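Local coordinates for 450aa long hypothetical fmu protein (Pyrococcus horikoshii, PDB 2YXL) that probably methylates cytosine at carbon 5 in RNA, using S-adenosyl-L-methionine as methyl donor, at residues D332-D337 with R377-G382; E370-A375 with G383-T388; D95-H100 with D135-Y140. One frame throughout, in Å; residues are numbered along the deposited sequence.

Contact 1 (D332-D337 with R377-G382). With SFG (sinefungin), chain B.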
loop_
_atom_site.group_PDB
_atom_site.type_symbol
_atom_site.label_atom_id
_atom_site.label_comp_id
_atom_site.label_asym_id
_atom_site.label_seq_id
_atom_site.Cartn_x
_atom_site.Cartn_y
_atom_site.Cartn_z
ATOM N N ASP A 332 15.485 6.027 24.034
ATOM C CA ASP A 332 15.953 4.670 24.320
ATOM C C ASP A 332 16.027 3.853 23.041
ATOM O O ASP A 332 16.955 3.071 22.846
ATOM C CB ASP A 332 15.026 3.976 25.320
ATOM C CG ASP A 332 15.268 4.416 26.747
ATOM O OD1 ASP A 332 14.292 4.817 27.413
ATOM O OD2 ASP A 332 16.430 4.364 27.203
ATOM N N LYS A 333 15.029 4.034 22.181
ATOM C CA LYS A 333 15.037 3.464 20.841
ATOM C C LYS A 333 14.143 4.251 19.896
ATOM O O LYS A 333 13.105 4.777 20.296
ATOM C CB LYS A 333 14.654 1.979 20.850
ATOM C CG LYS A 333 13.507 1.608 21.770
ATOM C CD LYS A 333 13.300 0.102 21.823
ATOM C CE LYS A 333 14.368 -0.618 22.644
ATOM N NZ LYS A 333 15.532 -1.029 21.808
ATOM N N VAL A 334 14.570 4.335 18.641
ATOM C CA VAL A 334 13.825 5.048 17.612
ATOM C C VAL A 334 13.508 4.135 16.431
ATOM O O VAL A 334 14.348 3.345 15.991
ATOM C CB VAL A 334 14.567 6.340 17.136
ATOM C CG1 VAL A 334 15.977 6.025 16.674
ATOM C CG2 VAL A 334 13.789 7.062 16.033
ATOM N N LEU A 335 12.278 4.245 15.941
ATOM C CA LEU A 335 11.872 3.587 14.715
ATOM C C LEU A 335 11.800 4.612 13.593
ATOM O O LEU A 335 11.104 5.627 13.705
ATOM C CB LEU A 335 10.515 2.895 14.893
ATOM C CG LEU A 335 9.791 2.398 13.635
ATOM C CD1 LEU A 335 10.492 1.194 13.021
ATOM C CD2 LEU A 335 8.340 2.079 13.947
ATOM N N LEU A 336 12.541 4.350 12.523
ATOM C CA LEU A 336 12.407 5.127 11.303
ATOM C C LEU A 336 11.822 4.250 10.200
ATOM O O LEU A 336 12.549 3.593 9.446
ATOM C CB LEU A 336 13.743 5.767 10.887
ATOM C CG LEU A 336 13.803 6.623 9.609
ATOM C CD1 LEU A 336 12.676 7.653 9.528
ATOM C CD2 LEU A 336 15.158 7.307 9.484
ATOM N N ASP A 337 10.495 4.224 10.139
ATOM C CA ASP A 337 9.796 3.592 9.036
ATOM C C ASP A 337 9.694 4.651 7.950
ATOM O O ASP A 337 8.686 5.350 7.823
ATOM C CB ASP A 337 8.420 3.078 9.472
ATOM C CG ASP A 337 7.697 2.336 8.364
ATOM O OD1 ASP A 337 8.348 1.563 7.624
ATOM O OD2 ASP A 337 6.468 2.520 8.232
ATOM N N ARG A 377 21.140 11.034 16.013
ATOM C CA ARG A 377 21.400 11.988 17.088
ATOM C C ARG A 377 20.362 11.929 18.216
ATOM O O ARG A 377 20.569 12.513 19.281
ATOM C CB ARG A 377 21.528 13.404 16.511
ATOM C CG ARG A 377 22.811 13.623 15.707
ATOM C CD ARG A 377 22.680 14.716 14.647
ATOM N NE ARG A 377 22.568 16.059 15.218
ATOM C CZ ARG A 377 21.596 16.924 14.936
ATOM N NH1 ARG A 377 20.638 16.606 14.071
ATOM N NH2 ARG A 377 21.586 18.118 15.513
ATOM N N LEU A 378 19.262 11.212 17.983
ATOM C CA LEU A 378 18.220 11.020 18.996
ATOM C C LEU A 378 18.493 9.825 19.914
ATOM O O LEU A 378 17.987 9.766 21.038
ATOM C CB LEU A 378 16.842 10.867 18.345
ATOM C CG LEU A 378 16.172 12.079 17.693
ATOM C CD1 LEU A 378 14.971 11.621 16.887
ATOM C CD2 LEU A 378 15.752 13.118 18.718
ATOM N N VAL A 379 19.301 8.885 19.428
ATOM C CA VAL A 379 19.569 7.628 20.129
ATOM C C VAL A 379 20.530 7.813 21.305
ATOM O O VAL A 379 21.571 8.455 21.168
ATOM C CB VAL A 379 20.148 6.557 19.163
ATOM C CG1 VAL A 379 20.188 5.192 19.826
ATOM C CG2 VAL A 379 19.330 6.480 17.888
ATOM N N LYS A 380 20.161 7.245 22.453
ATOM C CA LYS A 380 21.031 7.176 23.629
ATOM C C LYS A 380 22.213 6.236 23.356
ATOM O O LYS A 380 22.102 5.344 22.514
ATOM C CB LYS A 380 20.247 6.673 24.846
ATOM C CG LYS A 380 19.163 7.612 25.344
ATOM C CD LYS A 380 18.437 7.011 26.535
ATOM C CE LYS A 380 17.290 7.895 26.990
ATOM N NZ LYS A 380 16.637 7.368 28.221
ATOM N N PRO A 381 23.349 6.437 24.057
ATOM C CA PRO A 381 24.509 5.544 23.917
ATOM C C PRO A 381 24.159 4.048 23.932
ATOM O O PRO A 381 24.657 3.296 23.094
ATOM C CB PRO A 381 25.372 5.910 25.123
ATOM C CG PRO A 381 25.082 7.347 25.345
ATOM C CD PRO A 381 23.629 7.538 25.002
ATOM N N GLY A 382 23.304 3.627 24.864
ATOM C CA GLY A 382 22.858 2.232 24.921
ATOM C C GLY A 382 21.720 1.883 23.968
ATOM O O GLY A 382 21.372 0.711 23.818
HETATM N N SFG B . 5.194 4.200 9.938
HETATM C CA SFG B . 3.860 4.463 9.369
HETATM C C SFG B . 2.886 3.332 9.759
HETATM O O SFG B . 1.666 3.600 9.757
HETATM O OXT SFG B . 3.378 2.225 10.064
HETATM C CB SFG B . 3.955 4.625 7.839
HETATM C CG SFG B . 4.780 5.869 7.462
HETATM C CD SFG B . 4.829 6.120 5.947
HETATM N NE SFG B . 5.516 4.992 5.302
HETATM C "C5'" SFG B . 5.613 7.402 5.588
HETATM C "C4'" SFG B . 5.151 8.674 6.344
HETATM O "O4'" SFG B . 6.312 9.534 6.424
HETATM C "C3'" SFG B . 4.081 9.496 5.604
HETATM O "O3'" SFG B . 2.924 9.610 6.443
HETATM C "C2'" SFG B . 4.734 10.871 5.391
HETATM O "O2'" SFG B . 3.798 11.933 5.618
HETATM C "C1'" SFG B . 5.795 10.877 6.485
HETATM N N9 SFG B . 6.926 11.823 6.257
HETATM C C8 SFG B . 7.589 12.014 5.114
HETATM N N7 SFG B . 8.544 12.927 5.296
HETATM C C5 SFG B . 8.490 13.323 6.564
HETATM C C6 SFG B . 9.217 14.238 7.322
HETATM N N6 SFG B . 10.211 14.937 6.776
HETATM N N1 SFG B . 8.901 14.408 8.618
HETATM C C2 SFG B . 7.912 13.718 9.173
HETATM N N3 SFG B . 7.201 12.840 8.476
HETATM C C4 SFG B . 7.465 12.620 7.177
#
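D332 and K380 make the polar part of this contact, a salt bridge in which K380 NZ donates to D332 OD2 over 3.2 Å. The ammonium group comes in from above the carboxylate plane, 52° out of it. The extended chain of K380 runs past the acid, CD lying 3.4 Å from D332 OD2. The second carboxylate oxygen, OD1, is bound by the backbone N-H of T262 on strand 262-265, which helps to fix the group that faces the lysine. With an alanine in place of K380, D332 OD2 would probably lose its countercharge and the acid would be held mainly through OD1. The apolar part is a single valine pair crossing at about a right angle, V334 CG1 to V379 CG2 at 3.6 Å. In V334, a chi1 of 55° sets CG1 between the backbone N and the carbonyl carbon, where it meets V379 CG2. At the other end of strand 331-337, D337 OD2 accepts a hydrogen bond from the amino N of sinefungin at 2.7 Å and also forms a salt bridge with K273. Such an acid at a strand's C-terminal end, predicted to bind S-adenosyl-L-methionine, is consistent with the Rossmann-like fold of class I methyltransferases.

Contact 2 (E370-A375 with G383-T388); sequences ELLESA and GRLLYT
L372, which gives up more surface here than any other residue of the two segments, reaches from helix 361-376 to both L385 and Y387 of strand 383-389. Its CD1 methyl does the touching: it lies 3.6 Å from Y387 CD1 and approaches the ring obliquely, the two side chains crossing at about a right angle. The same methyl is a looser 4.3 Å from L385 CD1. L385, next in buried surface, meets the helix one turn further on, where its CD1 packs 3.9 Å from A375 CB; the small alanine lets the leucine come up close to the helix. Y387 completes the trio. With CG anti to the backbone N (chi1 175°), its ring lies beside L372, while its hydroxyl is hydrogen-bonded to the carbonyl O of E396, which holds the outer end of the ring. L372, A375, L385 and Y387 are all buried, and no hydrogen bond crosses the interface. F404 of helix 398-407 adds to the layer by touching both L372 and L385. On another side of helix 361-376, L371 touches sinefungin. The axes of segments 370-375 and 383-388 approach to 10.3 Å, nearly antiparallel at 165°, as befits a helix returning along the sheet: it is the connecting helix of the beta-alpha-beta crossover between the parallel neighbours 331-337 and 383-389 in the Rossmann-like methyltransferase domain.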
loop_
_atom_site.group_PDB
_atom_site.type_symbol
_atom_site.label_atom_id
_atom_site.label_comp_id
_atom_site.label_asym_id
_atom_site.label_seq_id
_atom_site.Cartn_x
_atom_site.Cartn_y
_atom_site.Cartn_z
ATOM N N GLU A 370 18.771 12.036 5.497
ATOM C CA GLU A 370 18.687 13.177 6.419
ATOM C C GLU A 370 17.742 12.927 7.599
ATOM O O GLU A 370 17.886 13.541 8.656
ATOM C CB GLU A 370 18.377 14.499 5.688
ATOM C CG GLU A 370 17.038 14.563 4.965
ATOM C CD GLU A 370 16.962 15.702 3.957
ATOM O OE1 GLU A 370 18.009 16.076 3.385
ATOM O OE2 GLU A 370 15.846 16.219 3.729
ATOM N N LEU A 371 16.789 12.016 7.419
ATOM C CA LEU A 371 15.996 11.518 8.544
ATOM C C LEU A 371 16.844 10.563 9.383
ATOM O O LEU A 371 16.757 10.555 10.616
ATOM C CB LEU A 371 14.717 10.831 8.060
ATOM C CG LEU A 371 13.635 11.688 7.392
ATOM C CD1 LEU A 371 12.566 10.793 6.783
ATOM C CD2 LEU A 371 13.010 12.681 8.361
ATOM N N LEU A 372 17.679 9.782 8.697
ATOM C CA LEU A 372 18.595 8.829 9.324
ATOM C C LEU A 372 19.631 9.531 10.198
ATOM O O LEU A 372 19.953 9.052 11.290
ATOM C CB LEU A 372 19.281 7.988 8.242
ATOM C CG LEU A 372 19.688 6.532 8.476
ATOM C CD1 LEU A 372 18.663 5.753 9.297
ATOM C CD2 LEU A 372 19.930 5.858 7.129
ATOM N N GLU A 373 20.142 10.666 9.714
ATOM C CA GLU A 373 21.067 11.501 10.482
ATOM C C GLU A 373 20.352 12.144 11.669
ATOM O O GLU A 373 20.937 12.304 12.744
ATOM C CB GLU A 373 21.701 12.581 9.594
ATOM C CG GLU A 373 22.899 13.290 10.231
ATOM C CD GLU A 373 23.304 14.570 9.509
ATOM O OE1 GLU A 373 23.035 14.696 8.295
ATOM O OE2 GLU A 373 23.905 15.453 10.164
ATOM N N SER A 374 19.090 12.513 11.462
ATOM C CA SER A 374 18.246 13.042 12.529
ATOM C C SER A 374 17.933 11.961 13.569
ATOM O O SER A 374 17.856 12.250 14.766
ATOM C CB SER A 374 16.953 13.628 11.952
ATOM O OG SER A 374 16.200 14.344 12.982
ATOM N N ALA A 375 17.766 10.722 13.105
ATOM C CA ALA A 375 17.521 9.577 13.985
ATOM C C ALA A 375 18.742 9.264 14.847
ATOM O O ALA A 375 18.617 9.083 16.060
ATOM C CB ALA A 375 17.108 8.346 13.173
ATOM N N GLY A 383 21.159 2.896 23.313
ATOM C CA GLY A 383 19.932 2.746 22.533
ATOM C C GLY A 383 20.036 2.021 21.204
ATOM O O GLY A 383 21.126 1.632 20.779
ATOM N N ARG A 384 18.887 1.849 20.549
ATOM C CA ARG A 384 18.798 1.148 19.265
ATOM C C ARG A 384 17.975 1.904 18.222
ATOM O O ARG A 384 16.995 2.572 18.546
ATOM C CB ARG A 384 18.232 -0.264 19.448
ATOM C CG ARG A 384 19.212 -1.260 20.053
ATOM C CD ARG A 384 18.700 -2.683 19.952
ATOM N NE ARG A 384 19.658 -3.652 20.484
ATOM C CZ ARG A 384 19.533 -4.972 20.382
ATOM N NH1 ARG A 384 18.488 -5.504 19.760
ATOM N NH2 ARG A 384 20.459 -5.767 20.899
ATOM N N LEU A 385 18.390 1.780 16.964
ATOM C CA LEU A 385 17.707 2.399 15.842
ATOM C C LEU A 385 17.282 1.306 14.866
ATOM O O LEU A 385 18.102 0.477 14.465
ATOM C CB LEU A 385 18.647 3.385 15.131
ATOM C CG LEU A 385 18.127 4.526 14.238
ATOM C CD1 LEU A 385 19.283 5.167 13.488
ATOM C CD2 LEU A 385 17.055 4.103 13.250
ATOM N N LEU A 386 16.007 1.296 14.491
ATOM C CA LEU A 386 15.556 0.427 13.408
ATOM C C LEU A 386 15.131 1.250 12.206
ATOM O O LEU A 386 14.296 2.151 12.313
ATOM C CB LEU A 386 14.427 -0.516 13.844
ATOM C CG LEU A 386 13.805 -1.386 12.736
ATOM C CD1 LEU A 386 14.765 -2.453 12.202
ATOM C CD2 LEU A 386 12.512 -2.025 13.214
ATOM N N TYR A 387 15.734 0.933 11.067
ATOM C CA TYR A 387 15.390 1.561 9.809
ATOM C C TYR A 387 14.629 0.552 8.954
ATOM O O TYR A 387 15.094 -0.572 8.738
ATOM C CB TYR A 387 16.663 2.040 9.106
ATOM C CG TYR A 387 16.458 2.620 7.726
ATOM C CD1 TYR A 387 16.093 3.958 7.553
ATOM C CD2 TYR A 387 16.658 1.839 6.589
ATOM C CE1 TYR A 387 15.923 4.502 6.280
ATOM C CE2 TYR A 387 16.487 2.373 5.311
ATOM C CZ TYR A 387 16.121 3.702 5.166
ATOM O OH TYR A 387 15.945 4.219 3.904
ATOM N N THR A 388 13.447 0.949 8.495
ATOM C CA THR A 388 12.652 0.110 7.604
ATOM C C THR A 388 12.076 0.925 6.465
ATOM O O THR A 388 11.758 2.103 6.632
ATOM C CB THR A 388 11.468 -0.604 8.321
ATOM O OG1 THR A 388 10.581 0.366 8.892
ATOM C CG2 THR A 388 11.952 -1.556 9.398
#

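Contact 3 (D95-H100 with D135-Y140)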
loop_
_atom_site.group_PDB
_atom_site.type_symbol
_atom_site.label_atom_id
_atom_site.label_comp_id
_atom_site.label_asym_id
_atom_site.label_seq_id
_atom_site.Cartn_x
_atom_site.Cartn_y
_atom_site.Cartn_z
ATOM N N ASP A 95 -10.604 -2.050 -20.212
ATOM C CA ASP A 95 -10.360 -3.234 -19.389
ATOM C C ASP A 95 -11.474 -4.273 -19.522
ATOM O O ASP A 95 -11.209 -5.477 -19.614
ATOM C CB ASP A 95 -10.197 -2.837 -17.924
ATOM C CG ASP A 95 -9.715 -3.980 -17.066
ATOM O OD1 ASP A 95 -10.489 -4.444 -16.202
ATOM O OD2 ASP A 95 -8.565 -4.424 -17.262
ATOM N N ILE A 96 -12.719 -3.801 -19.528
ATOM C CA ILE A 96 -13.874 -4.683 -19.647
ATOM C C ILE A 96 -13.922 -5.331 -21.035
ATOM O O ILE A 96 -14.156 -6.536 -21.151
ATOM C CB ILE A 96 -15.194 -3.962 -19.262
ATOM C CG1 ILE A 96 -15.303 -3.872 -17.735
ATOM C CG2 ILE A 96 -16.403 -4.689 -19.823
ATOM C CD1 ILE A 96 -16.416 -2.979 -17.222
ATOM N N ALA A 97 -13.665 -4.534 -22.071
ATOM C CA ALA A 97 -13.690 -5.017 -23.454
ATOM C C ALA A 97 -12.565 -6.003 -23.774
ATOM O O ALA A 97 -12.784 -6.986 -24.479
ATOM C CB ALA A 97 -13.667 -3.851 -24.434
ATOM N N LEU A 98 -11.368 -5.740 -23.257
ATOM C CA LEU A 98 -10.206 -6.573 -23.567
ATOM C C LEU A 98 -10.114 -7.847 -22.739
ATOM O O LEU A 98 -9.638 -8.868 -23.232
ATOM C CB LEU A 98 -8.900 -5.784 -23.414
ATOM C CG LEU A 98 -8.553 -4.644 -24.378
ATOM C CD1 LEU A 98 -7.122 -4.185 -24.119
ATOM C CD2 LEU A 98 -8.735 -5.041 -25.839
ATOM N N PHE A 99 -10.566 -7.792 -21.489
ATOM C CA PHE A 99 -10.260 -8.863 -20.540
ATOM C C PHE A 99 -11.445 -9.624 -19.939
ATOM O O PHE A 99 -11.307 -10.792 -19.592
ATOM C CB PHE A 99 -9.363 -8.330 -19.414
ATOM C CG PHE A 99 -8.074 -7.724 -19.900
ATOM C CD1 PHE A 99 -7.059 -8.528 -20.416
ATOM C CD2 PHE A 99 -7.873 -6.350 -19.836
ATOM C CE1 PHE A 99 -5.867 -7.970 -20.868
ATOM C CE2 PHE A 99 -6.684 -5.781 -20.283
ATOM C CZ PHE A 99 -5.681 -6.591 -20.801
ATOM N N HIS A 100 -12.599 -8.977 -19.820
ATOM C CA HIS A 100 -13.684 -9.541 -19.014
ATOM C C HIS A 100 -14.921 -10.013 -19.773
ATOM O O HIS A 100 -15.915 -10.390 -19.149
ATOM C CB HIS A 100 -14.057 -8.586 -17.876
ATOM C CG HIS A 100 -12.892 -8.190 -17.025
ATOM N ND1 HIS A 100 -12.194 -9.094 -16.254
ATOM C CD2 HIS A 100 -12.294 -6.989 -16.835
ATOM C CE1 HIS A 100 -11.218 -8.467 -15.623
ATOM N NE2 HIS A 100 -11.258 -7.189 -15.956
ATOM N N ASP A 135 -17.500 2.094 -29.744
ATOM C CA ASP A 135 -17.358 1.105 -30.813
ATOM C C ASP A 135 -15.901 0.826 -31.189
ATOM O O ASP A 135 -15.528 -0.331 -31.401
ATOM C CB ASP A 135 -18.170 1.508 -32.051
ATOM C CG ASP A 135 -19.637 1.096 -31.956
ATOM O OD1 ASP A 135 -20.428 1.529 -32.820
ATOM O OD2 ASP A 135 -20.003 0.343 -31.026
ATOM N N LYS A 136 -15.088 1.879 -31.259
ATOM C CA LYS A 136 -13.651 1.749 -31.531
ATOM C C LYS A 136 -12.965 0.861 -30.491
ATOM O O LYS A 136 -12.122 0.030 -30.833
ATOM C CB LYS A 136 -12.978 3.126 -31.570
ATOM C CG LYS A 136 -13.228 3.940 -32.843
ATOM C CD LYS A 136 -12.118 3.745 -33.883
ATOM C CE LYS A 136 -12.490 2.727 -34.965
ATOM N NZ LYS A 136 -13.464 3.280 -35.955
ATOM N N ILE A 137 -13.349 1.044 -29.228
ATOM C CA ILE A 137 -12.821 0.265 -28.109
ATOM C C ILE A 137 -13.206 -1.214 -28.225
ATOM O O ILE A 137 -12.364 -2.095 -28.039
ATOM C CB ILE A 137 -13.274 0.863 -26.748
ATOM C CG1 ILE A 137 -12.579 2.211 -26.511
ATOM C CG2 ILE A 137 -12.994 -0.100 -25.593
ATOM C CD1 ILE A 137 -13.208 3.068 -25.425
ATOM N N PHE A 138 -14.466 -1.483 -28.550
ATOM C CA PHE A 138 -14.943 -2.861 -28.678
ATOM C C PHE A 138 -14.449 -3.577 -29.939
ATOM O O PHE A 138 -14.515 -4.801 -30.026
ATOM C CB PHE A 138 -16.468 -2.931 -28.543
ATOM C CG PHE A 138 -16.943 -2.857 -27.121
ATOM C CD1 PHE A 138 -17.391 -1.656 -26.586
ATOM C CD2 PHE A 138 -16.922 -3.988 -26.307
ATOM C CE1 PHE A 138 -17.820 -1.578 -25.264
ATOM C CE2 PHE A 138 -17.351 -3.920 -24.983
ATOM C CZ PHE A 138 -17.799 -2.706 -24.461
ATOM N N GLU A 139 -13.942 -2.806 -30.897
ATOM C CA GLU A 139 -13.404 -3.352 -32.142
ATOM C C GLU A 139 -11.873 -3.354 -32.182
ATOM O O GLU A 139 -11.280 -3.788 -33.174
ATOM C CB GLU A 139 -13.944 -2.572 -33.342
ATOM C CG GLU A 139 -15.413 -2.818 -33.653
ATOM C CD GLU A 139 -15.995 -1.765 -34.580
ATOM O OE1 GLU A 139 -15.471 -0.629 -34.599
ATOM O OE2 GLU A 139 -16.981 -2.068 -35.284
ATOM N N TYR A 140 -11.241 -2.872 -31.113
ATOM C CA TYR A 140 -9.784 -2.752 -31.064
ATOM C C TYR A 140 -9.079 -4.107 -31.075
ATOM O O TYR A 140 -9.371 -4.975 -30.249
ATOM C CB TYR A 140 -9.340 -1.935 -29.842
ATOM C CG TYR A 140 -7.848 -1.980 -29.588
ATOM C CD1 TYR A 140 -6.969 -1.201 -30.340
ATOM C CD2 TYR A 140 -7.316 -2.807 -28.603
ATOM C CE1 TYR A 140 -5.597 -1.245 -30.114
ATOM C CE2 TYR A 140 -5.946 -2.859 -28.368
ATOM C CZ TYR A 140 -5.094 -2.076 -29.127
ATOM O OH TYR A 140 -3.739 -2.127 -28.894
#
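A97 and F138 meet where the C-terminal ends of helices 84-99 and 124-138 come together, in the all-helical N-terminal part of the chain, which probably corresponds to the NusB-like domain of bacterial RsmB. The aromatic ring turns a face to the alanine: A97 CB sits 4.1 Å from the centroid of the F138 ring and 28° off its normal, a CH-pi contact. The methyl is displaced toward one side of the ring, with F138 CE2 the closest carbon at 3.7 Å. Because A97 has no more than a methyl group, the backbones can approach, and the alpha carbons of A97 and F138 are 5.8 Å apart. I107 and L110 of helix 104-121 also touch F138, so a third helix takes part in holding the ring.

The second aromatic is used differently. L98 CD2 meets the Y140 ring at its edge, near the ring plane, 3.8 Å from Y140 CD2, and the two side chains are inclined to each other. Y140 lies just past the end of its helix and has CG anti to the backbone N (chi1 170°), which brings the ring beside the leucine. Its hydroxyl is hydrogen-bonded to E73 OE1, so the tyrosine ties this helix end to helix 47-75, and P142 packs against L98. I137 adds a further apolar touch, its CG2 lying 4.0 Å from A97 CB.

Contacts 1 and 2 share one framework: strands 331-337 and 383-389 adjoin in the methyltransferase sheet, joined by a probable hydrogen bond from L336 N to L386 O, and V334 packs on L385 across them. Contact 2 is fully buried and wholly apolar, whereas contact 1 is only partly buried: its ion pair and single valine pair lie toward the end of strand 331-337 away from sinefungin, which D337 reaches. Contact 3 stands apart, its centre about 55 Å from that of contact 1 and about 50 Å from that of contact 2, on the opposite side of the chain's centre. It is a surface contact of helix ends, two aromatic rings meeting aliphatic groups with I137 packed beside them.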